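Local coordinates for protein succinylglutamate desuccinylase (Vibrio parahaemolyticus, PDB 2BCO) that probably hydrolyses N-succinylglutamate to succinate and glutamate, the last step of arginine breakdown by the succinyltransferase route, as a zinc-dependent enzyme, at residues Q26-G31 with K78-G83; G31-L36 with E43-N48; T53-I58 with D88-F93. All blocks are in the same frame, centred on the assembly; numbering follows the deposited sequence.

Contact 1: residues Q26-G31 with K78-G83; sequences QVLSNG and KDIESG
Leu-28 and Glu-81 approach to 7.1 Å between their CA atoms, and Asn-30 and Gly-83 to 7.0 Å, where a beta hairpin rests against the end of a helix. The connection between strands 24-27 and 33-38 contains a type I beta turn from Leu-28 to Gly-31; the helix is 68-81, and Gly-83 leaves it with a positive phi. No direct hydrogen bond joins the two segments; they meet through side chains, methyl-to-carbonyl contacts and one water. Leu-28 carries most of the apolar contact. With CG set anti to its carbonyl carbon (chi1 -62°), its two methyls rest on consecutive carbonyl oxygens at the helix end: CD1 lies 3.2 Å from Ile-80 O and also 4.4 Å from Ile-80 CG2, while CD2 sits 3.7 Å from Glu-81 O. The CD1 methyl brings Ile-80 O no proton; that oxygen takes a weak bond from Gly-83 N and one from a water. Beside the leucine, Gln-26 and Glu-81 cross at about a right angle with amide and carboxylate planes only 4° apart, but Gln-26 NE2 stays 4.0 Å from Glu-81 OE1, too far for a hydrogen bond. That OE1 is bound by Leu-5 N near the chain's start, so the N-terminal residues, rather than Gln-26, fix the carboxylate. Asn-30 turns its OD1 back to Val-32 N within the hairpin, which leaves ND2 directed at the helix end. There a single water accepts from Asn-30 ND2 at 2.8 Å and donates to Ile-80 O at 2.9 Å.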
ATOM      1  N   GLN A  26     -18.433 -20.158  -1.044  1.00 50.19           N
ATOM      2  CA  GLN A  26     -17.989 -21.500  -0.698  1.00 49.87           C
ATOM      3  C   GLN A  26     -17.595 -21.613   0.767  1.00 49.07           C
ATOM      4  O   GLN A  26     -16.912 -20.740   1.307  1.00 48.59           O
ATOM      5  CB  GLN A  26     -16.795 -21.890  -1.560  1.00 59.78           C
ATOM      6  CG  GLN A  26     -16.175 -23.220  -1.196  1.00 64.16           C
ATOM      7  CD  GLN A  26     -14.918 -23.486  -1.990  1.00 68.58           C
ATOM      8  OE1 GLN A  26     -14.927 -23.435  -3.221  1.00 72.65           O
ATOM      9  NE2 GLN A  26     -13.825 -23.772  -1.293  1.00 70.91           N
ATOM     10  N   VAL A  27     -18.025 -22.695   1.406  1.00 42.99           N
ATOM     11  CA  VAL A  27     -17.701 -22.925   2.804  1.00 40.94           C
ATOM     12  C   VAL A  27     -16.697 -24.061   2.890  1.00 39.97           C
ATOM     13  O   VAL A  27     -16.947 -25.160   2.398  1.00 40.25           O
ATOM     14  CB  VAL A  27     -18.956 -23.289   3.619  1.00 38.49           C
ATOM     15  CG1 VAL A  27     -18.575 -23.544   5.071  1.00 37.56           C
ATOM     16  CG2 VAL A  27     -19.979 -22.162   3.527  1.00 35.82           C
ATOM     17  N   LEU A  28     -15.552 -23.791   3.507  1.00 37.67           N
ATOM     18  CA  LEU A  28     -14.509 -24.799   3.640  1.00 36.09           C
ATOM     19  C   LEU A  28     -14.774 -25.759   4.788  1.00 35.99           C
ATOM     20  O   LEU A  28     -15.595 -25.491   5.666  1.00 34.95           O
ATOM     21  CB  LEU A  28     -13.149 -24.132   3.841  1.00 27.84           C
ATOM     22  CG  LEU A  28     -12.643 -23.242   2.703  1.00 26.91           C
ATOM     23  CD1 LEU A  28     -11.351 -22.571   3.134  1.00 26.05           C
ATOM     24  CD2 LEU A  28     -12.432 -24.066   1.445  1.00 25.50           C
ATOM     25  N   SER A  29     -14.063 -26.882   4.767  1.00 58.23           N
ATOM     26  CA  SER A  29     -14.197 -27.908   5.787  1.00 58.71           C
ATOM     27  C   SER A  29     -13.962 -27.375   7.195  1.00 58.30           C
ATOM     28  O   SER A  29     -14.609 -27.821   8.143  1.00 60.88           O
ATOM     29  CB  SER A  29     -13.226 -29.057   5.510  1.00 72.22           C
ATOM     30  OG  SER A  29     -13.264 -30.017   6.550  1.00 75.25           O
ATOM     31  N   ASN A  30     -13.043 -26.424   7.336  1.00 33.20           N
ATOM     32  CA  ASN A  30     -12.740 -25.857   8.647  1.00 29.98           C
ATOM     33  C   ASN A  30     -13.667 -24.713   9.041  1.00 29.80           C
ATOM     34  O   ASN A  30     -13.448 -24.056  10.057  1.00 30.69           O
ATOM     35  CB  ASN A  30     -11.293 -25.367   8.695  1.00 30.63           C
ATOM     36  CG  ASN A  30     -11.007 -24.294   7.670  1.00 28.74           C
ATOM     37  OD1 ASN A  30     -11.925 -23.726   7.074  1.00 27.45           O
ATOM     38  ND2 ASN A  30      -9.729 -24.001   7.467  1.00 25.23           N
ATOM     39  N   GLY A  31     -14.691 -24.464   8.236  1.00 26.69           N
ATOM     40  CA  GLY A  31     -15.617 -23.397   8.555  1.00 25.42           C
ATOM     41  C   GLY A  31     -15.335 -22.066   7.886  1.00 25.12           C
ATOM     42  O   GLY A  31     -16.204 -21.198   7.872  1.00 26.02           O
ATOM     43  N   LYS A  78      -4.452 -19.670  -1.972  1.00 24.88           N
ATOM     44  CA  LYS A  78      -4.283 -21.096  -2.199  1.00 28.01           C
ATOM     45  C   LYS A  78      -4.135 -21.871  -0.890  1.00 28.74           C
ATOM     46  O   LYS A  78      -4.673 -22.972  -0.753  1.00 27.00           O
ATOM     47  CB  LYS A  78      -3.064 -21.333  -3.094  1.00 57.21           C
ATOM     48  CG  LYS A  78      -2.849 -22.781  -3.515  1.00 64.20           C
ATOM     49  CD  LYS A  78      -1.732 -22.885  -4.545  1.00 71.47           C
ATOM     50  CE  LYS A  78      -2.056 -22.073  -5.801  1.00 75.50           C
ATOM     51  NZ  LYS A  78      -0.960 -22.109  -6.810  1.00 80.17           N
ATOM     52  N   ASP A  79      -3.414 -21.298   0.073  1.00 26.78           N
ATOM     53  CA  ASP A  79      -3.214 -21.968   1.355  1.00 24.84           C
ATOM     54  C   ASP A  79      -4.463 -21.923   2.229  1.00 24.03           C
ATOM     55  O   ASP A  79      -4.734 -22.858   2.982  1.00 23.78           O
ATOM     56  CB  ASP A  79      -2.014 -21.369   2.102  1.00 25.61           C
ATOM     57  CG  ASP A  79      -0.685 -21.704   1.433  1.00 27.01           C
ATOM     58  OD1 ASP A  79      -0.658 -22.622   0.583  1.00 25.64           O
ATOM     59  OD2 ASP A  79       0.337 -21.063   1.758  1.00 28.30           O
ATOM     60  N   ILE A  80      -5.224 -20.840   2.132  1.00 24.17           N
ATOM     61  CA  ILE A  80      -6.452 -20.723   2.907  1.00 23.92           C
ATOM     62  C   ILE A  80      -7.468 -21.740   2.384  1.00 26.00           C
ATOM     63  O   ILE A  80      -8.201 -22.359   3.159  1.00 25.82           O
ATOM     64  CB  ILE A  80      -7.069 -19.308   2.785  1.00 19.00           C
ATOM     65  CG1 ILE A  80      -6.178 -18.283   3.488  1.00 16.73           C
ATOM     66  CG2 ILE A  80      -8.482 -19.300   3.362  1.00 17.10           C
ATOM     67  CD1 ILE A  80      -6.643 -16.858   3.326  1.00 12.22           C
ATOM     68  N   GLU A  81      -7.505 -21.911   1.067  1.00 25.85           N
ATOM     69  CA  GLU A  81      -8.450 -22.836   0.450  1.00 29.03           C
ATOM     70  C   GLU A  81      -8.114 -24.293   0.737  1.00 29.20           C
ATOM     71  O   GLU A  81      -8.998 -25.142   0.722  1.00 31.15           O
ATOM     72  CB  GLU A  81      -8.508 -22.615  -1.062  1.00 40.16           C
ATOM     73  CG  GLU A  81      -9.922 -22.566  -1.610  1.00 45.50           C
ATOM     74  CD  GLU A  81      -9.967 -22.424  -3.120  1.00 50.16           C
ATOM     75  OE1 GLU A  81     -11.045 -22.057  -3.645  1.00 53.72           O
ATOM     76  OE2 GLU A  81      -8.935 -22.687  -3.781  1.00 47.76           O
ATOM     77  N   SER A  82      -6.842 -24.578   0.997  1.00 35.79           N
ATOM     78  CA  SER A  82      -6.412 -25.939   1.296  1.00 36.77           C
ATOM     79  C   SER A  82      -6.375 -26.190   2.805  1.00 37.96           C
ATOM     80  O   SER A  82      -6.003 -27.277   3.247  1.00 39.36           O
ATOM     81  CB  SER A  82      -5.025 -26.208   0.702  1.00 35.39           C
ATOM     82  OG  SER A  82      -4.034 -25.411   1.325  1.00 33.95           O
ATOM     83  N   GLY A  83      -6.750 -25.181   3.588  1.00 36.63           N
ATOM     84  CA  GLY A  83      -6.757 -25.325   5.035  1.00 34.48           C
ATOM     85  C   GLY A  83      -5.391 -25.148   5.670  1.00 33.61           C
ATOM     86  O   GLY A  83      -5.268 -25.103   6.890  1.00 33.23           O
TER
HETATM   87  O   HOH W   1      -8.281 -22.043   6.065  1.00 13.39           O

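Contact 2: residues G31-L36 with E43-N48; sequences GVQLKL and EVIPEN
Gln-33 with Ile-45 and Lys-35 with Glu-43 are the hydrogen-bonded pairs of an antiparallel hairpin, and Leu-34 with Val-44 is the non-hydrogen-bonded pair between them. Gln-33 N reaches Ile-45 O at 2.8 Å, nearly straight at 178°. The side chains separate by face. On the Leu-34 face, the leucine lies alongside Val-44 with its CD2 3.5 Å from Val-44 CG2; the other valine branch, CG1, is anti to its backbone N (chi1 -176°) and turns to Val-32 CG1 at 3.7 Å. Val-32 and Val-44 also touch Ile-80 of helix 68-81, which places this face inward. On the opposite face Lys-35 and Glu-43 run side by side. The lysine bends at chi3 (-64°), carrying CE over Ile-45 CD1 at 3.7 Å and bringing NZ to Glu-43 OE2 at 3.4 Å, a weak salt bridge. Tyr-37 OH has hydrogen bonds with both Lys-35 NZ and Glu-43 OE1, and Arg-90 NE pairs with Glu-43 OE2. Past the paired strands, Glu-47 lays its CG 3.8 Å from Gly-31 CA. The chemistry therefore divides by face: valine and leucine methyls seal the side toward the helix, while on the other the buried Glu-43 carboxylate is shared by two cations and a phenol, a setting that would favour its ionised form.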
ATOM      1  N   GLY A  31     -14.691 -24.464   8.236  1.00 26.69           N
ATOM      2  CA  GLY A  31     -15.617 -23.397   8.555  1.00 25.42           C
ATOM      3  C   GLY A  31     -15.335 -22.066   7.886  1.00 25.12           C
ATOM      4  O   GLY A  31     -16.204 -21.198   7.872  1.00 26.02           O
ATOM      5  N   VAL A  32     -14.137 -21.886   7.335  1.00 30.26           N
ATOM      6  CA  VAL A  32     -13.803 -20.627   6.668  1.00 30.11           C
ATOM      7  C   VAL A  32     -14.703 -20.400   5.455  1.00 30.23           C
ATOM      8  O   VAL A  32     -14.976 -21.323   4.687  1.00 30.17           O
ATOM      9  CB  VAL A  32     -12.334 -20.595   6.192  1.00 28.99           C
ATOM     10  CG1 VAL A  32     -12.089 -19.340   5.353  1.00 26.72           C
ATOM     11  CG2 VAL A  32     -11.396 -20.620   7.390  1.00 27.44           C
ATOM     12  N   GLN A  33     -15.156 -19.165   5.286  1.00 28.34           N
ATOM     13  CA  GLN A  33     -16.032 -18.831   4.174  1.00 29.50           C
ATOM     14  C   GLN A  33     -15.352 -17.939   3.129  1.00 29.00           C
ATOM     15  O   GLN A  33     -14.724 -16.937   3.467  1.00 28.62           O
ATOM     16  CB  GLN A  33     -17.285 -18.146   4.711  1.00 31.97           C
ATOM     17  CG  GLN A  33     -18.352 -17.885   3.676  1.00 35.34           C
ATOM     18  CD  GLN A  33     -19.602 -17.283   4.284  1.00 36.01           C
ATOM     19  OE1 GLN A  33     -20.574 -17.013   3.584  1.00 37.62           O
ATOM     20  NE2 GLN A  33     -19.584 -17.074   5.598  1.00 36.15           N
ATOM     21  N   LEU A  34     -15.488 -18.324   1.863  1.00 32.09           N
ATOM     22  CA  LEU A  34     -14.911 -17.587   0.742  1.00 31.87           C
ATOM     23  C   LEU A  34     -16.027 -17.052  -0.161  1.00 31.93           C
ATOM     24  O   LEU A  34     -16.919 -17.800  -0.561  1.00 29.48           O
ATOM     25  CB  LEU A  34     -14.006 -18.506  -0.080  1.00 30.30           C
ATOM     26  CG  LEU A  34     -12.786 -19.121   0.607  1.00 31.08           C
ATOM     27  CD1 LEU A  34     -12.149 -20.138  -0.314  1.00 30.39           C
ATOM     28  CD2 LEU A  34     -11.790 -18.033   0.957  1.00 32.12           C
ATOM     29  N   LYS A  35     -15.975 -15.764  -0.484  1.00 21.50           N
ATOM     30  CA  LYS A  35     -16.988 -15.162  -1.344  1.00 22.02           C
ATOM     31  C   LYS A  35     -16.347 -14.344  -2.462  1.00 21.07           C
ATOM     32  O   LYS A  35     -15.653 -13.361  -2.201  1.00 19.39           O
ATOM     33  CB  LYS A  35     -17.920 -14.265  -0.519  1.00 43.21           C
ATOM     34  CG  LYS A  35     -18.590 -14.971   0.655  1.00 47.64           C
ATOM     35  CD  LYS A  35     -19.653 -14.099   1.312  1.00 51.88           C
ATOM     36  CE  LYS A  35     -19.051 -12.841   1.933  1.00 57.84           C
ATOM     37  NZ  LYS A  35     -20.084 -11.972   2.584  1.00 61.21           N
ATOM     38  N   LEU A  36     -16.568 -14.758  -3.707  1.00 26.36           N
ATOM     39  CA  LEU A  36     -16.020 -14.037  -4.852  1.00 26.18           C
ATOM     40  C   LEU A  36     -17.100 -13.101  -5.378  1.00 26.15           C
ATOM     41  O   LEU A  36     -17.984 -13.519  -6.116  1.00 28.03           O
ATOM     42  CB  LEU A  36     -15.595 -15.007  -5.959  1.00 31.50           C
ATOM     43  CG  LEU A  36     -14.794 -14.378  -7.113  1.00 32.59           C
ATOM     44  CD1 LEU A  36     -13.431 -13.933  -6.606  1.00 31.45           C
ATOM     45  CD2 LEU A  36     -14.626 -15.383  -8.242  1.00 30.58           C
ATOM     46  N   GLU A  43     -13.688 -12.175  -0.617  1.00 16.92           N
ATOM     47  CA  GLU A  43     -13.818 -11.952   0.815  1.00 17.97           C
ATOM     48  C   GLU A  43     -13.598 -13.276   1.532  1.00 18.41           C
ATOM     49  O   GLU A  43     -14.018 -14.327   1.051  1.00 19.87           O
ATOM     50  CB  GLU A  43     -15.198 -11.413   1.173  1.00 22.70           C
ATOM     51  CG  GLU A  43     -15.282 -10.944   2.618  1.00 25.04           C
ATOM     52  CD  GLU A  43     -16.587 -10.254   2.935  1.00 29.61           C
ATOM     53  OE1 GLU A  43     -16.954  -9.302   2.201  1.00 32.45           O
ATOM     54  OE2 GLU A  43     -17.242 -10.657   3.918  1.00 28.05           O
ATOM     55  N   VAL A  44     -12.920 -13.229   2.670  1.00 18.93           N
ATOM     56  CA  VAL A  44     -12.664 -14.430   3.449  1.00 18.80           C
ATOM     57  C   VAL A  44     -13.161 -14.145   4.859  1.00 20.71           C
ATOM     58  O   VAL A  44     -12.687 -13.224   5.521  1.00 21.11           O
ATOM     59  CB  VAL A  44     -11.154 -14.778   3.460  1.00 13.65           C
ATOM     60  CG1 VAL A  44     -10.913 -16.084   4.194  1.00 14.38           C
ATOM     61  CG2 VAL A  44     -10.643 -14.889   2.034  1.00 15.94           C
ATOM     62  N   ILE A  45     -14.137 -14.928   5.304  1.00 23.48           N
ATOM     63  CA  ILE A  45     -14.717 -14.761   6.630  1.00 24.88           C
ATOM     64  C   ILE A  45     -14.337 -15.943   7.521  1.00 25.68           C
ATOM     65  O   ILE A  45     -14.401 -17.095   7.093  1.00 24.44           O
ATOM     66  CB  ILE A  45     -16.262 -14.671   6.540  1.00 34.43           C
ATOM     67  CG1 ILE A  45     -16.660 -13.488   5.651  1.00 35.50           C
ATOM     68  CG2 ILE A  45     -16.868 -14.536   7.940  1.00 34.11           C
ATOM     69  CD1 ILE A  45     -18.157 -13.343   5.446  1.00 37.00           C
ATOM     70  N   PRO A  46     -13.927 -15.667   8.768  1.00 14.51           N
ATOM     71  CA  PRO A  46     -13.538 -16.713   9.718  1.00 18.91           C
ATOM     72  C   PRO A  46     -14.732 -17.550  10.176  1.00 21.38           C
ATOM     73  O   PRO A  46     -15.876 -17.104  10.127  1.00 18.57           O
ATOM     74  CB  PRO A  46     -12.934 -15.923  10.877  1.00 32.01           C
ATOM     75  CG  PRO A  46     -12.512 -14.637  10.254  1.00 32.03           C
ATOM     76  CD  PRO A  46     -13.652 -14.338   9.331  1.00 29.87           C
ATOM     77  N   GLU A  47     -14.457 -18.763  10.633  1.00 25.33           N
ATOM     78  CA  GLU A  47     -15.506 -19.652  11.111  1.00 30.05           C
ATOM     79  C   GLU A  47     -16.213 -19.081  12.338  1.00 32.54           C
ATOM     80  O   GLU A  47     -17.434 -19.170  12.447  1.00 30.12           O
ATOM     81  CB  GLU A  47     -14.914 -21.016  11.461  1.00 67.01           C
ATOM     82  CG  GLU A  47     -15.910 -21.985  12.078  1.00 73.03           C
ATOM     83  CD  GLU A  47     -15.239 -23.236  12.601  1.00 75.21           C
ATOM     84  OE1 GLU A  47     -14.311 -23.110  13.427  1.00 76.97           O
ATOM     85  OE2 GLU A  47     -15.643 -24.344  12.191  1.00 75.83           O
ATOM     86  N   ASN A  48     -15.443 -18.499  13.255  1.00 38.53           N
ATOM     87  CA  ASN A  48     -15.999 -17.928  14.482  1.00 39.77           C
ATOM     88  C   ASN A  48     -15.728 -16.432  14.654  1.00 38.33           C
ATOM     89  O   ASN A  48     -14.821 -16.035  15.388  1.00 37.83           O
ATOM     90  CB  ASN A  48     -15.449 -18.669  15.706  1.00 88.61           C
ATOM     91  CG  ASN A  48     -16.019 -18.138  17.013  1.00 93.30           C
ATOM     92  OD1 ASN A  48     -17.216 -18.268  17.278  1.00 93.32           O
ATOM     93  ND2 ASN A  48     -15.164 -17.531  17.831  1.00 93.82           N
TER
HETATM   94  O   HOH W   2     -17.548 -18.365   7.859  1.00 46.68           O

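Contact 3: residues T53-I58 with D88-F93; sequences TKNIII and DARCLF
An extended Arg-90, with CG trans to its main-chain N (chi1 177°), carries its guanidinium over to Asn-55, whose CG is anti to its carbonyl carbon (chi1 -67°). Arg-90 NH1 donates to Asn-55 OD1 at 2.9 Å. The acceptor lies in the guanidinium plane, but the donor stands 47° above the amide's carbonyl plane; the two flat groups are steeply inclined to each other. OD1 also rests 3.4 Å from Arg-90 CD. Second partners fix both ends: Phe-140 O takes NH1, and Thr-148 OG1 holds Asn-55 ND2. The backbones run parallel, Ile-56 bonding through its N to Arg-90 O at 2.8 Å and through its O to Leu-92 N at 2.9 Å. On the face of Ile-56 and Ile-58, Ile-58 CD1 meets Phe-93 CE2 at 3.6 Å, side by side, and helix 68-81 packs on that phenylalanine. Ile-57 and Leu-92 lie on the other face, where both touch Phe-140 of helix 125-141. Strand 55-60, helix 68-81 and strand 90-95 thus form a beta-alpha-beta crossover of the zinc-carboxypeptidase-like catalytic domain; the zinc ligands His-63 and Glu-66 lie in the connection that follows the first strand.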
ATOM      1  N   THR A  53     -12.654  -9.486  16.112  1.00 30.07           N
ATOM      2  CA  THR A  53     -12.163  -9.999  14.838  1.00 26.39           C
ATOM      3  C   THR A  53     -11.755  -8.841  13.928  1.00 23.81           C
ATOM      4  O   THR A  53     -12.538  -7.922  13.704  1.00 23.14           O
ATOM      5  CB  THR A  53     -13.244 -10.819  14.101  1.00 19.21           C
ATOM      6  OG1 THR A  53     -13.540 -12.011  14.841  1.00 18.36           O
ATOM      7  CG2 THR A  53     -12.769 -11.185  12.700  1.00 17.04           C
ATOM      8  N   LYS A  54     -10.535  -8.888  13.400  1.00 21.16           N
ATOM      9  CA  LYS A  54     -10.067  -7.830  12.510  1.00 18.61           C
ATOM     10  C   LYS A  54     -10.720  -7.888  11.127  1.00 18.18           C
ATOM     11  O   LYS A  54     -11.093  -8.954  10.630  1.00 16.42           O
ATOM     12  CB  LYS A  54      -8.546  -7.897  12.351  1.00 22.98           C
ATOM     13  CG  LYS A  54      -7.782  -7.609  13.633  1.00 26.18           C
ATOM     14  CD  LYS A  54      -6.294  -7.493  13.374  1.00 26.70           C
ATOM     15  CE  LYS A  54      -5.538  -7.124  14.641  1.00 29.60           C
ATOM     16  NZ  LYS A  54      -5.649  -8.176  15.693  1.00 29.96           N
ATOM     17  N   ASN A  55     -10.878  -6.719  10.525  1.00 20.06           N
ATOM     18  CA  ASN A  55     -11.447  -6.608   9.192  1.00 17.03           C
ATOM     19  C   ASN A  55     -10.344  -5.990   8.361  1.00 14.79           C
ATOM     20  O   ASN A  55     -10.144  -4.778   8.356  1.00 15.01           O
ATOM     21  CB  ASN A  55     -12.692  -5.732   9.234  1.00 14.23           C
ATOM     22  CG  ASN A  55     -13.813  -6.379  10.017  1.00 14.34           C
ATOM     23  OD1 ASN A  55     -14.460  -7.309   9.537  1.00 13.73           O
ATOM     24  ND2 ASN A  55     -14.029  -5.913  11.239  1.00 14.08           N
ATOM     25  N   ILE A  56      -9.608  -6.854   7.676  1.00 15.74           N
ATOM     26  CA  ILE A  56      -8.477  -6.430   6.871  1.00 14.29           C
ATOM     27  C   ILE A  56      -8.707  -6.441   5.372  1.00 14.11           C
ATOM     28  O   ILE A  56      -9.077  -7.462   4.791  1.00 16.39           O
ATOM     29  CB  ILE A  56      -7.252  -7.326   7.133  1.00 10.74           C
ATOM     30  CG1 ILE A  56      -7.091  -7.581   8.632  1.00  9.63           C
ATOM     31  CG2 ILE A  56      -6.008  -6.671   6.552  1.00 10.67           C
ATOM     32  CD1 ILE A  56      -5.980  -8.569   8.957  1.00  9.52           C
ATOM     33  N   ILE A  57      -8.479  -5.294   4.751  1.00  9.11           N
ATOM     34  CA  ILE A  57      -8.587  -5.188   3.308  1.00  8.09           C
ATOM     35  C   ILE A  57      -7.153  -5.351   2.849  1.00  7.74           C
ATOM     36  O   ILE A  57      -6.270  -4.636   3.304  1.00  7.43           O
ATOM     37  CB  ILE A  57      -9.073  -3.800   2.848  1.00 10.71           C
ATOM     38  CG1 ILE A  57     -10.526  -3.579   3.270  1.00  8.45           C
ATOM     39  CG2 ILE A  57      -8.933  -3.680   1.327  1.00  8.86           C
ATOM     40  CD1 ILE A  57     -11.050  -2.197   2.894  1.00  5.09           C
ATOM     41  N   ILE A  58      -6.908  -6.309   1.972  1.00 11.28           N
ATOM     42  CA  ILE A  58      -5.563  -6.520   1.474  1.00  8.46           C
ATOM     43  C   ILE A  58      -5.630  -6.332  -0.033  1.00  9.90           C
ATOM     44  O   ILE A  58      -6.068  -7.218  -0.755  1.00  9.77           O
ATOM     45  CB  ILE A  58      -5.067  -7.944   1.815  1.00 10.13           C
ATOM     46  CG1 ILE A  58      -5.139  -8.164   3.336  1.00  7.94           C
ATOM     47  CG2 ILE A  58      -3.635  -8.132   1.317  1.00 10.42           C
ATOM     48  CD1 ILE A  58      -5.011  -9.627   3.758  1.00  6.28           C
ATOM     49  N   ASP A  88      -8.323 -16.263  10.843  1.00 27.76           N
ATOM     50  CA  ASP A  88      -8.922 -15.762  12.069  1.00 29.37           C
ATOM     51  C   ASP A  88      -9.484 -14.353  11.894  1.00 28.74           C
ATOM     52  O   ASP A  88     -10.289 -13.892  12.694  1.00 31.15           O
ATOM     53  CB  ASP A  88      -7.877 -15.759  13.181  1.00 50.55           C
ATOM     54  CG  ASP A  88      -8.495 -15.777  14.553  1.00 57.55           C
ATOM     55  OD1 ASP A  88      -8.914 -16.868  14.998  1.00 61.84           O
ATOM     56  OD2 ASP A  88      -8.575 -14.700  15.180  1.00 58.68           O
ATOM     57  N   ALA A  89      -9.053 -13.664  10.850  1.00 24.98           N
ATOM     58  CA  ALA A  89      -9.532 -12.315  10.602  1.00 23.99           C
ATOM     59  C   ALA A  89     -10.363 -12.286   9.328  1.00 23.01           C
ATOM     60  O   ALA A  89     -10.133 -13.073   8.415  1.00 24.71           O
ATOM     61  CB  ALA A  89      -8.355 -11.357  10.479  1.00 11.12           C
ATOM     62  N   ARG A  90     -11.339 -11.392   9.279  1.00 20.16           N
ATOM     63  CA  ARG A  90     -12.175 -11.246   8.096  1.00 19.93           C
ATOM     64  C   ARG A  90     -11.318 -10.442   7.121  1.00 18.79           C
ATOM     65  O   ARG A  90     -10.756  -9.414   7.493  1.00 19.70           O
ATOM     66  CB  ARG A  90     -13.460 -10.495   8.459  1.00 18.14           C
ATOM     67  CG  ARG A  90     -14.383 -10.207   7.284  1.00 20.04           C
ATOM     68  CD  ARG A  90     -15.794  -9.918   7.765  1.00 19.06           C
ATOM     69  NE  ARG A  90     -16.642  -9.380   6.707  1.00 19.26           N
ATOM     70  CZ  ARG A  90     -16.833  -8.083   6.491  1.00 17.88           C
ATOM     71  NH1 ARG A  90     -16.236  -7.184   7.257  1.00 16.46           N
ATOM     72  NH2 ARG A  90     -17.634  -7.688   5.513  1.00 21.33           N
ATOM     73  N   CYS A  91     -11.195 -10.917   5.884  1.00 20.34           N
ATOM     74  CA  CYS A  91     -10.368 -10.232   4.892  1.00 20.27           C
ATOM     75  C   CYS A  91     -11.078  -9.982   3.568  1.00 20.38           C
ATOM     76  O   CYS A  91     -12.025 -10.677   3.207  1.00 21.22           O
ATOM     77  CB  CYS A  91      -9.104 -11.049   4.594  1.00 18.40           C
ATOM     78  SG  CYS A  91      -8.135 -11.589   6.022  1.00 17.20           S
ATOM     79  N   LEU A  92     -10.599  -8.977   2.849  1.00 19.63           N
ATOM     80  CA  LEU A  92     -11.129  -8.647   1.538  1.00 19.25           C
ATOM     81  C   LEU A  92      -9.909  -8.522   0.638  1.00 18.87           C
ATOM     82  O   LEU A  92      -9.183  -7.523   0.718  1.00 22.91           O
ATOM     83  CB  LEU A  92     -11.895  -7.319   1.559  1.00 18.73           C
ATOM     84  CG  LEU A  92     -12.513  -6.963   0.199  1.00 19.39           C
ATOM     85  CD1 LEU A  92     -13.595  -7.973  -0.128  1.00 18.18           C
ATOM     86  CD2 LEU A  92     -13.090  -5.562   0.209  1.00 17.41           C
ATOM     87  N   PHE A  93      -9.669  -9.540  -0.191  1.00 11.13           N
ATOM     88  CA  PHE A  93      -8.526  -9.543  -1.100  1.00  9.42           C
ATOM     89  C   PHE A  93      -8.902  -8.898  -2.411  1.00 10.90           C
ATOM     90  O   PHE A  93      -9.918  -9.237  -3.033  1.00 11.87           O
ATOM     91  CB  PHE A  93      -8.012 -10.967  -1.360  1.00 13.10           C
ATOM     92  CG  PHE A  93      -7.385 -11.621  -0.148  1.00 12.42           C
ATOM     93  CD1 PHE A  93      -8.162 -12.315   0.767  1.00 12.14           C
ATOM     94  CD2 PHE A  93      -6.020 -11.513   0.086  1.00 14.77           C
ATOM     95  CE1 PHE A  93      -7.587 -12.901   1.909  1.00 14.59           C
ATOM     96  CE2 PHE A  93      -5.429 -12.092   1.223  1.00 14.43           C
ATOM     97  CZ  PHE A  93      -6.221 -12.787   2.135  1.00 13.42           C
TER
HETATM   98  O   HOH W   3     -12.020 -14.746  14.670  1.00 25.61           O
HETATM   99  O   HOH W   4      -8.858 -11.182  13.966  1.00 23.07           O

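The three contacts run from surface to core. Contact 1 is peripheral and joins its segments through methyls and one water; contact 2 is partly buried and held by antiparallel backbone bonds; contact 3 is buried and pairs parallel strands of the catalytic domain. The ranges of contacts 1 and 2 share Gly-31, which touches its partner segment in contact 2 alone, and strand 24-27 continues the hairpin of contact 2 through the bond from Gln-26 N to Leu-34 O. Val-44 N to Cys-91 O then links contact 2 to contact 3 within the sheet. Helix 68-81 serves all three: its end meets the turn in contact 1, while Ile-80 packs on Val-44 and Phe-93.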